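Local coordinates for protein arginine decarboxylase (Campylobacter jejuni subsp. jejuni, PDB 3NZP) that probably catalyses the pyridoxal 5'-phosphate-dependent decarboxylation of arginine to agmatine, a step in polyamine biosynthesis, at residues 62-66 / 78-82; 82-87 / 320-326; 105-111 / 126-132. One frame throughout, in Å; residues are numbered along the deposited sequence.

How the contacts relate
All three contacts are largely buried and belong to one eight-stranded parallel barrel, yet each samples a different layer. Contact 1 lies outside the wall, where helix 52-72 covers strand 79-84 with aromatic rings. Contact 3 is part of the wall itself: its backbone bonds join strands 107-110 and 128-131. Contact 2 sits at the C-terminal ends of the first and last strands, where loop backbone and cofactor phosphate meet. Strand 79-84 serves both contacts 1 and 2, which share V82, and it is hydrogen-bonded to strand 107-110 of contact 3, for example Y83 O to E109 N at 2.9 Å. The chemistry thus passes from apolar packing through sheet bonding to anion binding.

Contact 1: 62-66 / 78-82; sequences IYGNF and GFNAV
The ring of F79 overlaps that of F66 in an offset stack, centroids 4.5 Å apart and planes only 12° from each other. This is helix-on-barrel packing: helix 52-72 covers the outside of strand 79-84, the first strand of the barrel, and the axes of the two segments run roughly antiparallel. The stack is displaced far enough that F66 CB, rather than its ring, stands over the centre of the F79 face, a CH-pi contact of 3.7 Å to the centroid. With CG anti to its backbone N, F79 reaches from the strand toward the helix, and one edge of its ring is turned to Y63. There F79 CE1 lies over the Y63 face, toward the rim; with the planes at 80° and centroids 4.9 Å apart, the pair is T-shaped. F79 therefore offers a face to one helix residue and an edge to another, while its CZ touches I62 CG2 at 3.7 Å. I319 of the last barrel strand also packs on I62 and F79. The phenol of Y63 continues past F79 to the backbone: its OH accepts the A81 N-H at 2.8 Å, a fairly straight bond of 158°. A81 CB lies obliquely by the same ring, 3.4 Å from Y63 CE1.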
ATOM      1  N   ILE B  62       0.402  29.428   2.716  1.00 38.20           N
ATOM      2  CA  ILE B  62       0.660  29.367   1.281  1.00 37.78           C
ATOM      3  C   ILE B  62       0.346  30.728   0.667  1.00 40.32           C
ATOM      4  O   ILE B  62       1.218  31.361   0.067  1.00 38.62           O
ATOM      5  CB  ILE B  62      -0.200  28.281   0.591  1.00 37.05           C
ATOM      6  CG1 ILE B  62       0.249  26.897   1.061  1.00 34.17           C
ATOM      7  CG2 ILE B  62      -0.054  28.353  -0.922  1.00 30.84           C
ATOM      8  CD1 ILE B  62      -0.557  25.776   0.481  1.00 43.23           C
ATOM      9  N   TYR B  63      -0.891  31.187   0.823  1.00 39.28           N
ATOM     10  CA  TYR B  63      -1.267  32.491   0.287  1.00 38.90           C
ATOM     11  C   TYR B  63      -0.350  33.587   0.841  1.00 39.82           C
ATOM     12  O   TYR B  63       0.034  34.515   0.123  1.00 36.22           O
ATOM     13  CB  TYR B  63      -2.725  32.792   0.617  1.00 25.38           C
ATOM     14  CG  TYR B  63      -3.659  32.132  -0.349  1.00 25.42           C
ATOM     15  CD1 TYR B  63      -4.035  30.798  -0.204  1.00 24.78           C
ATOM     16  CD2 TYR B  63      -4.122  32.831  -1.453  1.00 34.52           C
ATOM     17  CE1 TYR B  63      -4.857  30.180  -1.149  1.00 25.92           C
ATOM     18  CE2 TYR B  63      -4.933  32.230  -2.397  1.00 40.32           C
ATOM     19  CZ  TYR B  63      -5.297  30.910  -2.242  1.00 35.17           C
ATOM     20  OH  TYR B  63      -6.099  30.354  -3.211  1.00 47.42           O
ATOM     21  N   GLY B  64       0.011  33.454   2.115  1.00 41.70           N
ATOM     22  CA  GLY B  64       0.888  34.420   2.748  1.00 39.74           C
ATOM     23  C   GLY B  64       2.199  34.597   2.006  1.00 38.36           C
ATOM     24  O   GLY B  64       2.567  35.710   1.642  1.00 35.38           O
ATOM     25  N   ASN B  65       2.901  33.498   1.762  1.00 36.51           N
ATOM     26  CA  ASN B  65       4.171  33.570   1.065  1.00 36.63           C
ATOM     27  C   ASN B  65       4.069  34.023  -0.378  1.00 33.13           C
ATOM     28  O   ASN B  65       4.858  34.844  -0.829  1.00 31.78           O
ATOM     29  CB  ASN B  65       4.877  32.225   1.100  1.00 36.41           C
ATOM     30  CG  ASN B  65       5.545  31.972   2.411  1.00 37.99           C
ATOM     31  OD1 ASN B  65       4.887  31.666   3.396  1.00 44.73           O
ATOM     32  ND2 ASN B  65       6.868  32.126   2.444  1.00 40.43           N
ATOM     33  N   PHE B  66       3.111  33.479  -1.111  1.00 33.47           N
ATOM     34  CA  PHE B  66       2.981  33.857  -2.499  1.00 37.81           C
ATOM     35  C   PHE B  66       2.575  35.312  -2.638  1.00 38.62           C
ATOM     36  O   PHE B  66       2.911  35.962  -3.628  1.00 44.20           O
ATOM     37  CB  PHE B  66       2.002  32.929  -3.239  1.00 32.11           C
ATOM     38  CG  PHE B  66       2.682  31.796  -3.950  1.00 22.14           C
ATOM     39  CD1 PHE B  66       3.245  31.990  -5.200  1.00 23.07           C
ATOM     40  CD2 PHE B  66       2.828  30.557  -3.337  1.00 26.85           C
ATOM     41  CE1 PHE B  66       3.954  30.969  -5.835  1.00 32.27           C
ATOM     42  CE2 PHE B  66       3.533  29.527  -3.956  1.00 24.89           C
ATOM     43  CZ  PHE B  66       4.099  29.731  -5.209  1.00 34.65           C
ATOM     44  N   GLY B  78      -2.157  37.287 -10.895  1.00 38.64           N
ATOM     45  CA  GLY B  78      -2.756  36.849  -9.654  1.00 33.27           C
ATOM     46  C   GLY B  78      -2.291  35.463  -9.250  1.00 39.44           C
ATOM     47  O   GLY B  78      -1.594  34.781 -10.013  1.00 39.68           O
ATOM     48  N   PHE B  79      -2.690  35.054  -8.048  1.00 36.92           N
ATOM     49  CA  PHE B  79      -2.341  33.750  -7.498  1.00 36.85           C
ATOM     50  C   PHE B  79      -3.551  33.011  -6.981  1.00 39.10           C
ATOM     51  O   PHE B  79      -4.466  33.610  -6.426  1.00 45.63           O
ATOM     52  CB  PHE B  79      -1.345  33.904  -6.358  1.00 38.55           C
ATOM     53  CG  PHE B  79      -1.176  32.668  -5.532  1.00 40.59           C
ATOM     54  CD1 PHE B  79      -1.915  32.485  -4.366  1.00 43.04           C
ATOM     55  CD2 PHE B  79      -0.275  31.686  -5.918  1.00 40.08           C
ATOM     56  CE1 PHE B  79      -1.752  31.337  -3.590  1.00 43.62           C
ATOM     57  CE2 PHE B  79      -0.104  30.535  -5.155  1.00 44.01           C
ATOM     58  CZ  PHE B  79      -0.842  30.360  -3.986  1.00 44.35           C
ATOM     59  N   ASN B  80      -3.545  31.696  -7.155  1.00 45.65           N
ATOM     60  CA  ASN B  80      -4.643  30.859  -6.696  1.00 45.55           C
ATOM     61  C   ASN B  80      -4.157  29.462  -6.343  1.00 43.80           C
ATOM     62  O   ASN B  80      -3.344  28.865  -7.061  1.00 35.86           O
ATOM     63  CB  ASN B  80      -5.721  30.772  -7.769  1.00 48.23           C
ATOM     64  CG  ASN B  80      -7.101  31.047  -7.216  1.00 64.21           C
ATOM     65  OD1 ASN B  80      -7.649  32.137  -7.415  1.00 75.60           O
ATOM     66  ND2 ASN B  80      -7.666  30.068  -6.495  1.00 53.92           N
ATOM     67  N   ALA B  81      -4.674  28.947  -5.231  1.00 40.80           N
ATOM     68  CA  ALA B  81      -4.326  27.613  -4.742  1.00 38.84           C
ATOM     69  C   ALA B  81      -5.455  26.615  -4.976  1.00 39.85           C
ATOM     70  O   ALA B  81      -6.632  26.939  -4.832  1.00 45.36           O
ATOM     71  CB  ALA B  81      -4.007  27.678  -3.261  1.00 24.20           C
ATOM     72  N   VAL B  82      -5.090  25.397  -5.342  1.00 38.52           N
ATOM     73  CA  VAL B  82      -6.086  24.370  -5.562  1.00 42.70           C
ATOM     74  C   VAL B  82      -5.704  23.116  -4.775  1.00 41.48           C
ATOM     75  O   VAL B  82      -4.519  22.788  -4.651  1.00 43.02           O
ATOM     76  CB  VAL B  82      -6.197  24.022  -7.050  1.00 46.70           C
ATOM     77  CG1 VAL B  82      -7.355  23.073  -7.269  1.00 56.27           C
ATOM     78  CG2 VAL B  82      -6.410  25.287  -7.856  1.00 50.56           C
TER

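Contact 2: 82-87 / 320-326. With PLP (pyridoxal-5'-phosphate), chain E.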
ATOM      1  N   VAL B  82      -5.090  25.397  -5.342  1.00 38.52           N
ATOM      2  CA  VAL B  82      -6.086  24.370  -5.562  1.00 42.70           C
ATOM      3  C   VAL B  82      -5.704  23.116  -4.775  1.00 41.48           C
ATOM      4  O   VAL B  82      -4.519  22.788  -4.651  1.00 43.02           O
ATOM      5  CB  VAL B  82      -6.197  24.022  -7.050  1.00 46.70           C
ATOM      6  CG1 VAL B  82      -7.355  23.073  -7.269  1.00 56.27           C
ATOM      7  CG2 VAL B  82      -6.410  25.287  -7.856  1.00 50.56           C
ATOM      8  N   TYR B  83      -6.704  22.425  -4.227  1.00 39.15           N
ATOM      9  CA  TYR B  83      -6.437  21.219  -3.445  1.00 35.87           C
ATOM     10  C   TYR B  83      -6.752  19.909  -4.143  1.00 33.16           C
ATOM     11  O   TYR B  83      -7.907  19.558  -4.356  1.00 33.87           O
ATOM     12  CB  TYR B  83      -7.191  21.226  -2.122  1.00 31.45           C
ATOM     13  CG  TYR B  83      -7.051  19.906  -1.380  1.00 37.75           C
ATOM     14  CD1 TYR B  83      -8.128  19.028  -1.258  1.00 36.21           C
ATOM     15  CD2 TYR B  83      -5.834  19.528  -0.810  1.00 39.63           C
ATOM     16  CE1 TYR B  83      -7.996  17.808  -0.588  1.00 30.29           C
ATOM     17  CE2 TYR B  83      -5.698  18.308  -0.138  1.00 31.93           C
ATOM     18  CZ  TYR B  83      -6.783  17.457  -0.032  1.00 26.95           C
ATOM     19  OH  TYR B  83      -6.664  16.259   0.631  1.00 21.33           O
ATOM     20  N   PRO B  84      -5.714  19.153  -4.493  1.00 30.80           N
ATOM     21  CA  PRO B  84      -5.954  17.883  -5.159  1.00 28.36           C
ATOM     22  C   PRO B  84      -6.538  16.907  -4.143  1.00 32.12           C
ATOM     23  O   PRO B  84      -5.864  16.492  -3.192  1.00 28.23           O
ATOM     24  CB  PRO B  84      -4.565  17.493  -5.645  1.00 31.87           C
ATOM     25  CG  PRO B  84      -3.667  18.046  -4.591  1.00 26.01           C
ATOM     26  CD  PRO B  84      -4.272  19.390  -4.286  1.00 30.54           C
ATOM     27  N   LEU B  85      -7.807  16.566  -4.346  1.00 28.91           N
ATOM     28  CA  LEU B  85      -8.513  15.651  -3.460  1.00 24.86           C
ATOM     29  C   LEU B  85      -7.805  14.312  -3.332  1.00 25.80           C
ATOM     30  O   LEU B  85      -7.887  13.655  -2.295  1.00 20.45           O
ATOM     31  CB  LEU B  85      -9.937  15.435  -3.953  1.00 14.30           C
ATOM     32  CG  LEU B  85     -10.892  16.600  -3.710  1.00 30.08           C
ATOM     33  CD1 LEU B  85     -12.101  16.437  -4.621  1.00 27.73           C
ATOM     34  CD2 LEU B  85     -11.309  16.666  -2.226  1.00 24.40           C
ATOM     35  N   LYS B  86      -7.089  13.921  -4.380  1.00 26.07           N
ATOM     36  CA  LYS B  86      -6.388  12.648  -4.367  1.00 28.28           C
ATOM     37  C   LYS B  86      -5.455  12.416  -3.167  1.00 22.84           C
ATOM     38  O   LYS B  86      -5.179  11.271  -2.839  1.00 30.53           O
ATOM     39  CB  LYS B  86      -5.607  12.460  -5.672  1.00 21.28           C
ATOM     40  CG  LYS B  86      -4.258  13.126  -5.704  1.00 39.53           C
ATOM     41  CD  LYS B  86      -3.142  12.106  -5.665  1.00 53.33           C
ATOM     42  CE  LYS B  86      -3.115  11.242  -6.925  1.00 70.42           C
ATOM     43  NZ  LYS B  86      -2.915  12.013  -8.197  1.00 71.81           N
ATOM     44  N   VAL B  87      -4.972  13.470  -2.505  1.00 25.63           N
ATOM     45  CA  VAL B  87      -4.069  13.266  -1.363  1.00 29.98           C
ATOM     46  C   VAL B  87      -4.823  12.947  -0.075  1.00 29.03           C
ATOM     47  O   VAL B  87      -4.223  12.516   0.910  1.00 28.85           O
ATOM     48  CB  VAL B  87      -3.123  14.498  -1.092  1.00 29.52           C
ATOM     49  CG1 VAL B  87      -2.603  15.056  -2.390  1.00 16.60           C
ATOM     50  CG2 VAL B  87      -3.841  15.566  -0.275  1.00 38.31           C
ATOM     51  N   GLU B 320      -1.136  23.400  -7.181  1.00 42.61           N
ATOM     52  CA  GLU B 320      -2.006  22.342  -6.671  1.00 43.26           C
ATOM     53  C   GLU B 320      -1.255  21.517  -5.615  1.00 44.53           C
ATOM     54  O   GLU B 320      -1.206  20.291  -5.675  1.00 42.59           O
ATOM     55  CB  GLU B 320      -2.489  21.442  -7.817  1.00 36.15           C
ATOM     56  CG  GLU B 320      -3.086  22.200  -9.005  1.00 47.95           C
ATOM     57  CD  GLU B 320      -3.588  21.280 -10.130  1.00 49.44           C
ATOM     58  OE1 GLU B 320      -2.998  20.199 -10.338  1.00 42.39           O
ATOM     59  OE2 GLU B 320      -4.570  21.649 -10.819  1.00 50.89           O
ATOM     60  N   SER B 321      -0.672  22.218  -4.648  1.00 44.14           N
ATOM     61  CA  SER B 321       0.076  21.598  -3.570  1.00 43.50           C
ATOM     62  C   SER B 321      -0.890  21.053  -2.543  1.00 44.14           C
ATOM     63  O   SER B 321      -1.513  21.813  -1.798  1.00 49.10           O
ATOM     64  CB  SER B 321       0.978  22.630  -2.907  1.00 48.54           C
ATOM     65  OG  SER B 321       1.746  23.302  -3.888  1.00 72.03           O
ATOM     66  N   GLY B 322      -1.028  19.736  -2.507  1.00 39.94           N
ATOM     67  CA  GLY B 322      -1.928  19.133  -1.551  1.00 38.87           C
ATOM     68  C   GLY B 322      -1.182  18.642  -0.328  1.00 38.52           C
ATOM     69  O   GLY B 322      -1.560  18.932   0.805  1.00 43.01           O
ATOM     70  N   ARG B 323      -0.108  17.897  -0.549  1.00 36.50           N
ATOM     71  CA  ARG B 323       0.661  17.366   0.561  1.00 30.77           C
ATOM     72  C   ARG B 323       0.988  18.452   1.587  1.00 31.53           C
ATOM     73  O   ARG B 323       0.794  18.267   2.785  1.00 35.37           O
ATOM     74  CB  ARG B 323       1.950  16.740   0.048  1.00 28.39           C
ATOM     75  CG  ARG B 323       2.800  16.127   1.133  1.00 23.05           C
ATOM     76  CD  ARG B 323       4.163  15.798   0.583  1.00 28.79           C
ATOM     77  NE  ARG B 323       4.145  14.700  -0.377  1.00 26.06           N
ATOM     78  CZ  ARG B 323       4.149  13.417  -0.031  1.00 30.39           C
ATOM     79  NH1 ARG B 323       4.130  12.480  -0.960  1.00 35.03           N
ATOM     80  NH2 ARG B 323       4.171  13.068   1.247  1.00 32.51           N
ATOM     81  N   PHE B 324       1.464  19.592   1.108  1.00 29.57           N
ATOM     82  CA  PHE B 324       1.842  20.697   1.972  1.00 31.04           C
ATOM     83  C   PHE B 324       0.735  21.157   2.915  1.00 37.71           C
ATOM     84  O   PHE B 324       0.944  21.310   4.131  1.00 40.54           O
ATOM     85  CB  PHE B 324       2.293  21.874   1.116  1.00 31.25           C
ATOM     86  CG  PHE B 324       2.874  22.992   1.901  1.00 28.04           C
ATOM     87  CD1 PHE B 324       4.219  22.989   2.238  1.00 25.11           C
ATOM     88  CD2 PHE B 324       2.066  24.036   2.338  1.00 28.98           C
ATOM     89  CE1 PHE B 324       4.763  24.012   3.009  1.00 27.31           C
ATOM     90  CE2 PHE B 324       2.592  25.063   3.108  1.00 28.90           C
ATOM     91  CZ  PHE B 324       3.947  25.052   3.447  1.00 33.05           C
ATOM     92  N   VAL B 325      -0.451  21.366   2.362  1.00 37.80           N
ATOM     93  CA  VAL B 325      -1.578  21.848   3.150  1.00 34.14           C
ATOM     94  C   VAL B 325      -2.263  20.776   4.000  1.00 30.07           C
ATOM     95  O   VAL B 325      -2.876  21.081   5.031  1.00 26.88           O
ATOM     96  CB  VAL B 325      -2.603  22.546   2.209  1.00 32.34           C
ATOM     97  CG1 VAL B 325      -3.287  21.538   1.335  1.00 31.53           C
ATOM     98  CG2 VAL B 325      -3.595  23.328   3.012  1.00 36.48           C
ATOM     99  N   ALA B 326      -2.123  19.516   3.609  1.00 25.31           N
ATOM    100  CA  ALA B 326      -2.780  18.457   4.362  1.00 29.43           C
ATOM    101  C   ALA B 326      -1.921  17.653   5.346  1.00 31.91           C
ATOM    102  O   ALA B 326      -2.440  17.079   6.301  1.00 36.63           O
ATOM    103  CB  ALA B 326      -3.476  17.525   3.401  1.00 20.81           C
TER
HETATM  104  N1  PLP E 701      -1.523  17.974  -9.222  1.00 67.11           N
HETATM  105  C2  PLP E 701      -1.813  16.901  -9.965  1.00 70.31           C
HETATM  106  C2A PLP E 701      -2.249  17.096 -11.393  1.00 59.62           C
HETATM  107  C3  PLP E 701      -1.732  15.593  -9.401  1.00 76.36           C
HETATM  108  O3  PLP E 701      -2.035  14.488 -10.158  1.00 79.52           O
HETATM  109  C4  PLP E 701      -1.293  15.463  -8.014  1.00 71.86           C
HETATM  110  C4A PLP E 701      -1.176  14.136  -7.375  1.00 51.54           C
HETATM  111  C5  PLP E 701      -0.999  16.675  -7.278  1.00 70.40           C
HETATM  112  C6  PLP E 701      -1.123  17.905  -7.939  1.00 71.54           C
HETATM  113  C5A PLP E 701      -0.545  16.640  -5.812  1.00 64.15           C
HETATM  114  O4P PLP E 701       0.873  16.860  -5.694  1.00 52.96           O
HETATM  115  P   PLP E 701       1.262  16.826  -4.119  1.00 35.39           P
HETATM  116  O1P PLP E 701       2.640  17.329  -3.967  1.00 54.51           O
HETATM  117  O2P PLP E 701       0.279  17.750  -3.257  1.00 37.56           O
HETATM  118  O3P PLP E 701       1.195  15.325  -3.572  1.00 39.43           O
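P84 and G322 meet beside the cofactor's phosphate arm, with P84 CD 3.6 Å from G322 CA and also 3.5 Å from E320 O. Glycine has no side chain at 322, so P84 and V87 pack directly on its backbone, V87 CG2 4.1 Å from G322 C. The 320-323 backbone meets the phosphate, whose O2P takes two backbone N-H groups. R323 N donates to O2P at 2.7 Å and 161°; G322 N donates to the same oxygen, although its modelled length is too short to weigh at this resolution. P84 CG also touches the cofactor, 3.6 Å from PLP C5A. At the other end of the pyridine ring, E320 extends beyond CG (chi2 -179°) and brings OE1 to 2.9 Å from PLP N1. K86, the predicted site of cofactor attachment, follows on the short 3-10 segment after P84, but carries no covalent link in this model. S236 OG and, from the loop after the seventh strand, G274 N are also hydrogen-bonded to PLP, probably at its phosphate, as in relatives.

Further out, the second oxygen of E320, OE2, is bonded to N270 and T130, which fix the carboxylate. The guanidinium of R323 bonds to S236 and Y279, making R323 a second-shell support as well as a backbone donor. The Y83 ring rests against helix 323-326 through CD2, 3.9 Å from V325 CG1, while its OH bonds to N88 O. Phosphate held by the loops after strands seven and eight, with a short helix continuing from the last loop, is the familiar phosphate site of TIM barrels, used here as in fold-type III decarboxylases.

Contact 3: 105-111 / 126-132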
ATOM      1  N   ASN B 105     -10.520  31.796  -1.598  1.00 34.65           N
ATOM      2  CA  ASN B 105     -10.969  31.333  -2.902  1.00 33.08           C
ATOM      3  C   ASN B 105     -10.202  30.071  -3.296  1.00 35.98           C
ATOM      4  O   ASN B 105      -9.898  29.844  -4.475  1.00 35.68           O
ATOM      5  CB  ASN B 105     -10.761  32.408  -3.950  1.00 20.26           C
ATOM      6  CG  ASN B 105     -11.551  32.135  -5.202  1.00 37.32           C
ATOM      7  OD1 ASN B 105     -11.057  32.319  -6.317  1.00 42.78           O
ATOM      8  ND2 ASN B 105     -12.791  31.694  -5.030  1.00 39.85           N
ATOM      9  N   TYR B 106      -9.894  29.258  -2.288  1.00 35.50           N
ATOM     10  CA  TYR B 106      -9.164  28.010  -2.463  1.00 26.94           C
ATOM     11  C   TYR B 106     -10.038  27.042  -3.259  1.00 26.31           C
ATOM     12  O   TYR B 106     -11.192  26.802  -2.910  1.00 31.30           O
ATOM     13  CB  TYR B 106      -8.829  27.433  -1.084  1.00 32.30           C
ATOM     14  CG  TYR B 106      -7.559  26.616  -1.023  1.00 34.49           C
ATOM     15  CD1 TYR B 106      -7.441  25.426  -1.730  1.00 38.76           C
ATOM     16  CD2 TYR B 106      -6.479  27.032  -0.254  1.00 26.36           C
ATOM     17  CE1 TYR B 106      -6.280  24.664  -1.677  1.00 38.89           C
ATOM     18  CE2 TYR B 106      -5.308  26.278  -0.190  1.00 37.17           C
ATOM     19  CZ  TYR B 106      -5.213  25.093  -0.905  1.00 40.91           C
ATOM     20  OH  TYR B 106      -4.059  24.328  -0.846  1.00 34.86           O
ATOM     21  N   GLY B 107      -9.484  26.487  -4.330  1.00 29.72           N
ATOM     22  CA  GLY B 107     -10.244  25.576  -5.167  1.00 32.98           C
ATOM     23  C   GLY B 107     -10.022  24.103  -4.885  1.00 36.84           C
ATOM     24  O   GLY B 107      -9.365  23.740  -3.912  1.00 33.49           O
ATOM     25  N   LEU B 108     -10.582  23.254  -5.746  1.00 37.62           N
ATOM     26  CA  LEU B 108     -10.464  21.810  -5.601  1.00 27.87           C
ATOM     27  C   LEU B 108     -10.072  21.176  -6.922  1.00 30.07           C
ATOM     28  O   LEU B 108     -10.481  21.627  -7.996  1.00 31.72           O
ATOM     29  CB  LEU B 108     -11.787  21.196  -5.125  1.00 27.99           C
ATOM     30  CG  LEU B 108     -12.208  21.414  -3.667  1.00 23.00           C
ATOM     31  CD1 LEU B 108     -13.580  20.825  -3.413  1.00 16.13           C
ATOM     32  CD2 LEU B 108     -11.194  20.765  -2.763  1.00 28.31           C
ATOM     33  N   GLU B 109      -9.280  20.117  -6.838  1.00 31.08           N
ATOM     34  CA  GLU B 109      -8.832  19.412  -8.025  1.00 28.59           C
ATOM     35  C   GLU B 109      -9.393  17.999  -7.949  1.00 27.65           C
ATOM     36  O   GLU B 109      -9.441  17.406  -6.875  1.00 34.38           O
ATOM     37  CB  GLU B 109      -7.299  19.403  -8.056  1.00 26.55           C
ATOM     38  CG  GLU B 109      -6.678  18.799  -9.298  1.00 32.70           C
ATOM     39  CD  GLU B 109      -6.555  17.295  -9.216  1.00 45.27           C
ATOM     40  OE1 GLU B 109      -6.329  16.666 -10.271  1.00 55.34           O
ATOM     41  OE2 GLU B 109      -6.676  16.729  -8.102  1.00 55.69           O
ATOM     42  N   ALA B 110      -9.841  17.465  -9.075  1.00 24.19           N
ATOM     43  CA  ALA B 110     -10.383  16.115  -9.091  1.00 21.84           C
ATOM     44  C   ALA B 110      -9.743  15.358 -10.234  1.00 27.98           C
ATOM     45  O   ALA B 110      -9.393  15.945 -11.261  1.00 32.43           O
ATOM     46  CB  ALA B 110     -11.882  16.153  -9.264  1.00 19.25           C
ATOM     47  N   GLY B 111      -9.588  14.052 -10.055  1.00 26.55           N
ATOM     48  CA  GLY B 111      -8.975  13.242 -11.088  1.00 32.41           C
ATOM     49  C   GLY B 111      -9.770  11.990 -11.393  1.00 31.57           C
ATOM     50  O   GLY B 111      -9.212  10.994 -11.845  1.00 39.75           O
ATOM     51  N   GLY B 126     -17.742  29.652  -7.207  1.00 45.08           N
ATOM     52  CA  GLY B 126     -16.869  30.755  -7.534  1.00 46.90           C
ATOM     53  C   GLY B 126     -15.412  30.341  -7.516  1.00 53.13           C
ATOM     54  O   GLY B 126     -14.598  30.856  -8.298  1.00 54.70           O
ATOM     55  N   ALA B 127     -15.076  29.408  -6.627  1.00 50.47           N
ATOM     56  CA  ALA B 127     -13.709  28.910  -6.533  1.00 39.04           C
ATOM     57  C   ALA B 127     -13.481  28.008  -7.730  1.00 40.87           C
ATOM     58  O   ALA B 127     -14.427  27.392  -8.246  1.00 48.39           O
ATOM     59  CB  ALA B 127     -13.511  28.141  -5.253  1.00 40.91           C
ATOM     60  N   PRO B 128     -12.231  27.919  -8.203  1.00 35.82           N
ATOM     61  CA  PRO B 128     -11.911  27.083  -9.357  1.00 35.67           C
ATOM     62  C   PRO B 128     -11.886  25.583  -9.047  1.00 38.24           C
ATOM     63  O   PRO B 128     -11.569  25.153  -7.929  1.00 35.81           O
ATOM     64  CB  PRO B 128     -10.555  27.617  -9.795  1.00 20.46           C
ATOM     65  CG  PRO B 128      -9.911  27.941  -8.494  1.00 24.33           C
ATOM     66  CD  PRO B 128     -11.027  28.581  -7.681  1.00 38.22           C
ATOM     67  N   ILE B 129     -12.245  24.794 -10.049  1.00 32.14           N
ATOM     68  CA  ILE B 129     -12.232  23.360  -9.924  1.00 33.49           C
ATOM     69  C   ILE B 129     -11.484  22.877 -11.146  1.00 34.98           C
ATOM     70  O   ILE B 129     -11.939  23.077 -12.274  1.00 38.63           O
ATOM     71  CB  ILE B 129     -13.663  22.779  -9.918  1.00 32.74           C
ATOM     72  CG1 ILE B 129     -14.360  23.144  -8.614  1.00 31.76           C
ATOM     73  CG2 ILE B 129     -13.628  21.262 -10.045  1.00 22.29           C
ATOM     74  CD1 ILE B 129     -15.768  22.626  -8.533  1.00 26.22           C
ATOM     75  N   THR B 130     -10.310  22.295 -10.938  1.00 33.30           N
ATOM     76  CA  THR B 130      -9.549  21.781 -12.069  1.00 36.50           C
ATOM     77  C   THR B 130      -9.815  20.286 -12.129  1.00 36.82           C
ATOM     78  O   THR B 130     -10.113  19.658 -11.107  1.00 36.49           O
ATOM     79  CB  THR B 130      -8.021  22.034 -11.931  1.00 31.58           C
ATOM     80  OG1 THR B 130      -7.580  21.659 -10.621  1.00 41.37           O
ATOM     81  CG2 THR B 130      -7.686  23.498 -12.182  1.00 28.79           C
ATOM     82  N   VAL B 131      -9.724  19.722 -13.326  1.00 35.59           N
ATOM     83  CA  VAL B 131      -9.964  18.298 -13.517  1.00 34.38           C
ATOM     84  C   VAL B 131      -8.864  17.645 -14.366  1.00 34.60           C
ATOM     85  O   VAL B 131      -8.742  17.911 -15.562  1.00 32.47           O
ATOM     86  CB  VAL B 131     -11.331  18.046 -14.219  1.00 27.60           C
ATOM     87  CG1 VAL B 131     -11.625  16.562 -14.242  1.00 29.16           C
ATOM     88  CG2 VAL B 131     -12.443  18.790 -13.507  1.00 26.29           C
ATOM     89  N   ASN B 132      -8.061  16.790 -13.744  1.00 34.43           N
ATOM     90  CA  ASN B 132      -6.991  16.108 -14.459  1.00 33.66           C
ATOM     91  C   ASN B 132      -7.338  14.642 -14.638  1.00 36.72           C
ATOM     92  O   ASN B 132      -8.354  14.174 -14.128  1.00 40.50           O
ATOM     93  CB  ASN B 132      -5.681  16.255 -13.696  1.00 30.08           C
ATOM     94  CG  ASN B 132      -5.216  17.688 -13.643  1.00 46.93           C
ATOM     95  OD1 ASN B 132      -5.026  18.326 -14.684  1.00 50.47           O
ATOM     96  ND2 ASN B 132      -5.035  18.215 -12.432  1.00 54.69           N
TER
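L108, E109 and A110 pair in parallel register with I129, T130 and V131, and the axes of the strand segments approach to 4.8 Å at an angle of 15°. Four backbone bonds hold them: L108 N to P128 O, T130 N to L108 O, A110 N to T130 O and, at 2.9 Å, N132 N to A110 O. L108 and A110 each donate through N and accept through O, bonding to the residues on either side of their bridge partner, as in parallel pairing. Their side chains share one face of the sheet with I129 and V131; E109 and T130 point to the other, the barrel interior. E109 starts with CG anti to its backbone N, then bends at chi2, which swings the carboxylate along the strand to N132. There N132 ND2 donates to E109 OE1 at 3.0 Å and 155°, arriving on the anti side and 22° out of the carboxylate plane; the carboxylate and amide planes are roughly parallel. T130 OG1, bonded to E320, rests 3.3 Å from E109 CG. N132 itself touches the cofactor and packs on C483 of the second subunit, the predicted proton donor. Helix 113-122 connects the two strands as a beta-alpha-beta unit. Strand 79-84 flanks 107-110 through backbone bonds of G107 and E109, and strand 152-157 adjoins 128-131, continuing the barrel wall.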